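Local coordinates for protein putative enoyl-CoA hydratase/isomerase (Bordetella parapertussis, PDB 3ISA) that probably acts on acyl-CoA thioesters as a member of the crotonase-like enoyl-CoA hydratase/isomerase family, at residues D[106-117]-D[126-134]. Sequence-based numbering, arbitrary orientation. Where two conformers were deposited one is given.
Sequences HGRNFGAGVDLF and TPEAGFRMP
Thr126 rests its OG1 3.4 Å from His106 CA, where the two segments lead into the small second sheet of the crotonase fold; strand 130-132 lies there parallel to strand 108-110 and beside strand 165-167. After the type I turn from Thr126 to Ala129, Gly130 is held through both backbone polar atoms. Its N donates to Gly107 O (3.0 Å), and its O accepts the backbone N of Asn109 along with a weak bond from the ND2 of the same residue. That amide is fixed from both ends, since ND2 also donates to His106 O and OD1 accepts from the backbone N atoms of Phe63 and Ser64.

Phe131 points to the same side of the sheet as Asn109. Its CE1 sits 3.8 Å from Phe117 CE2, over one face of the Phe117 ring near the rim, with the two planes inclined at 35°; Phe176 adds an edge-to-face neighbour. Arg132 projects to the other side with Phe110, its CB 4.0 Å from CD1 of that ring, while NE donates a hydrogen bond to Ala163 O. Its backbone O accepts a hydrogen bond from Gly111 N at 2.8 Å, tying the strand to the N-cap of helix 112-119. Met133 then crosses the side chains of Val114 and Asp115 obliquely. Its SD lies 3.4 Å from Asp115 OD1, and the bend at chi3 (-78°) brings CE to 3.7 Å from Val114 CG1.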
# COMPACT_ATOMS: atom_id res chain seq x y z
N HIS D 106 -26.22 -25.35 -9.01
CA HIS D 106 -27.50 -25.94 -8.67
C HIS D 106 -27.27 -26.82 -7.46
O HIS D 106 -26.11 -27.07 -7.10
CB HIS D 106 -28.12 -26.69 -9.87
CG HIS D 106 -27.36 -27.90 -10.32
ND1 HIS D 106 -26.11 -27.83 -10.90
CD2 HIS D 106 -27.69 -29.21 -10.32
CE1 HIS D 106 -25.69 -29.05 -11.20
NE2 HIS D 106 -26.64 -29.90 -10.86
N GLY D 107 -28.34 -27.24 -6.80
CA GLY D 107 -28.23 -28.14 -5.66
C GLY D 107 -27.52 -27.52 -4.46
O GLY D 107 -27.38 -26.29 -4.37
N ARG D 108 -27.05 -28.40 -3.57
CA ARG D 108 -26.41 -28.00 -2.32
C ARG D 108 -24.89 -27.93 -2.48
O ARG D 108 -24.23 -28.94 -2.78
CB ARG D 108 -26.79 -28.97 -1.21
CG ARG D 108 -28.30 -29.04 -0.92
CD ARG D 108 -28.65 -30.19 0.02
NE ARG D 108 -27.96 -30.06 1.31
CZ ARG D 108 -28.20 -30.81 2.38
NH1 ARG D 108 -29.13 -31.76 2.35
NH2 ARG D 108 -27.51 -30.61 3.49
N ASN D 109 -24.34 -26.75 -2.26
CA ASN D 109 -22.92 -26.49 -2.49
C ASN D 109 -22.21 -26.03 -1.24
O ASN D 109 -22.77 -25.29 -0.43
CB ASN D 109 -22.79 -25.49 -3.62
CG ASN D 109 -23.60 -25.93 -4.86
OD1 ASN D 109 -23.23 -26.91 -5.53
ND2 ASN D 109 -24.71 -25.26 -5.13
N PHE D 110 -20.96 -26.47 -1.08
CA PHE D 110 -20.24 -26.34 0.18
C PHE D 110 -18.80 -25.91 -0.00
O PHE D 110 -18.14 -26.34 -0.96
CB PHE D 110 -20.23 -27.67 0.95
CG PHE D 110 -21.60 -28.15 1.35
CD1 PHE D 110 -22.17 -27.71 2.54
CD2 PHE D 110 -22.29 -29.06 0.56
CE1 PHE D 110 -23.43 -28.15 2.93
CE2 PHE D 110 -23.56 -29.51 0.93
CZ PHE D 110 -24.12 -29.05 2.13
N GLY D 111 -18.32 -25.09 0.93
CA GLY D 111 -16.88 -24.81 1.09
C GLY D 111 -16.17 -24.32 -0.16
O GLY D 111 -16.63 -23.39 -0.82
N ALA D 112 -15.07 -24.98 -0.52
CA ALA D 112 -14.29 -24.63 -1.70
C ALA D 112 -15.12 -24.67 -3.01
O ALA D 112 -14.80 -23.97 -3.97
CB ALA D 112 -13.06 -25.53 -1.80
N GLY D 113 -16.18 -25.47 -3.01
CA GLY D 113 -17.18 -25.45 -4.09
C GLY D 113 -17.84 -24.10 -4.26
O GLY D 113 -17.94 -23.56 -5.37
N VAL D 114 -18.29 -23.53 -3.15
CA VAL D 114 -18.84 -22.18 -3.15
C VAL D 114 -17.75 -21.16 -3.51
O VAL D 114 -18.02 -20.21 -4.23
CB VAL D 114 -19.53 -21.83 -1.78
CG1 VAL D 114 -20.16 -20.42 -1.80
CG2 VAL D 114 -20.59 -22.91 -1.44
N ASP D 115 -16.52 -21.37 -3.04
CA ASP D 115 -15.44 -20.43 -3.37
C ASP D 115 -15.09 -20.42 -4.88
O ASP D 115 -14.78 -19.37 -5.47
CB ASP D 115 -14.20 -20.75 -2.54
CG ASP D 115 -14.44 -20.59 -1.05
OD1 ASP D 115 -15.00 -19.54 -0.63
OD2 ASP D 115 -14.08 -21.51 -0.29
N LEU D 116 -15.15 -21.60 -5.50
CA LEU D 116 -14.89 -21.71 -6.93
C LEU D 116 -15.94 -20.93 -7.71
O LEU D 116 -15.61 -20.18 -8.63
CB LEU D 116 -14.84 -23.18 -7.34
CG LEU D 116 -14.68 -23.44 -8.85
CD1 LEU D 116 -13.40 -22.77 -9.41
CD2 LEU D 116 -14.67 -24.95 -9.07
N PHE D 117 -17.20 -21.11 -7.31
CA PHE D 117 -18.32 -20.33 -7.80
C PHE D 117 -18.08 -18.82 -7.64
O PHE D 117 -18.21 -18.05 -8.61
CB PHE D 117 -19.58 -20.79 -7.04
CG PHE D 117 -20.85 -20.19 -7.56
CD1 PHE D 117 -21.45 -20.69 -8.71
CD2 PHE D 117 -21.49 -19.15 -6.86
CE1 PHE D 117 -22.63 -20.13 -9.21
CE2 PHE D 117 -22.67 -18.61 -7.33
CZ PHE D 117 -23.25 -19.11 -8.51
N THR D 126 -29.79 -21.99 -9.85
CA THR D 126 -31.19 -22.39 -9.88
C THR D 126 -31.91 -21.82 -8.65
O THR D 126 -31.27 -21.62 -7.61
CB THR D 126 -31.35 -23.94 -9.92
OG1 THR D 126 -30.62 -24.54 -8.84
CG2 THR D 126 -30.91 -24.51 -11.27
N PRO D 127 -33.23 -21.55 -8.74
CA PRO D 127 -33.97 -21.01 -7.57
C PRO D 127 -33.91 -21.90 -6.33
O PRO D 127 -34.10 -21.41 -5.22
CB PRO D 127 -35.42 -20.94 -8.07
CG PRO D 127 -35.32 -20.85 -9.53
CD PRO D 127 -34.11 -21.67 -9.92
N GLU D 128 -33.65 -23.19 -6.52
CA GLU D 128 -33.58 -24.16 -5.42
C GLU D 128 -32.15 -24.38 -4.87
O GLU D 128 -31.97 -25.16 -3.94
CB GLU D 128 -34.17 -25.51 -5.88
CG GLU D 128 -35.57 -25.43 -6.50
CD GLU D 128 -35.57 -25.13 -8.01
OE1 GLU D 128 -34.47 -25.00 -8.61
OE2 GLU D 128 -36.67 -25.02 -8.59
N ALA D 129 -31.16 -23.68 -5.43
CA ALA D 129 -29.75 -23.88 -5.02
C ALA D 129 -29.46 -23.34 -3.62
O ALA D 129 -30.11 -22.41 -3.14
CB ALA D 129 -28.80 -23.24 -6.04
N GLY D 130 -28.46 -23.93 -2.96
CA GLY D 130 -28.08 -23.55 -1.61
C GLY D 130 -26.56 -23.52 -1.48
O GLY D 130 -25.85 -24.21 -2.24
N PHE D 131 -26.07 -22.72 -0.54
CA PHE D 131 -24.64 -22.49 -0.40
C PHE D 131 -24.31 -22.45 1.08
O PHE D 131 -25.05 -21.87 1.87
CB PHE D 131 -24.22 -21.13 -1.01
CG PHE D 131 -24.66 -20.90 -2.44
CD1 PHE D 131 -23.84 -21.29 -3.51
CD2 PHE D 131 -25.88 -20.27 -2.72
CE1 PHE D 131 -24.23 -21.06 -4.84
CE2 PHE D 131 -26.29 -20.05 -4.04
CZ PHE D 131 -25.47 -20.45 -5.10
N ARG D 132 -23.17 -23.03 1.44
CA ARG D 132 -22.62 -22.88 2.79
C ARG D 132 -21.10 -22.94 2.77
O ARG D 132 -20.52 -23.80 2.10
CB ARG D 132 -23.17 -24.00 3.70
CG ARG D 132 -22.93 -23.77 5.18
CD ARG D 132 -23.39 -24.94 6.07
NE ARG D 132 -23.17 -24.63 7.49
CZ ARG D 132 -22.83 -25.50 8.44
NH1 ARG D 132 -22.64 -26.79 8.16
NH2 ARG D 132 -22.67 -25.08 9.68
N MET D 133 -20.43 -22.03 3.48
CA MET D 133 -18.97 -22.09 3.66
C MET D 133 -18.70 -22.24 5.15
O MET D 133 -18.63 -21.24 5.87
CB MET D 133 -18.28 -20.82 3.11
CG MET D 133 -18.22 -20.67 1.55
SD MET D 133 -17.94 -18.97 0.97
CE MET D 133 -19.58 -18.30 1.20
N PRO D 134 -18.62 -23.50 5.65
CA PRO D 134 -18.52 -23.81 7.08
C PRO D 134 -17.11 -23.98 7.64
O PRO D 134 -16.97 -24.29 8.82
CB PRO D 134 -19.27 -25.14 7.19
CG PRO D 134 -18.99 -25.81 5.87
CD PRO D 134 -18.68 -24.73 4.84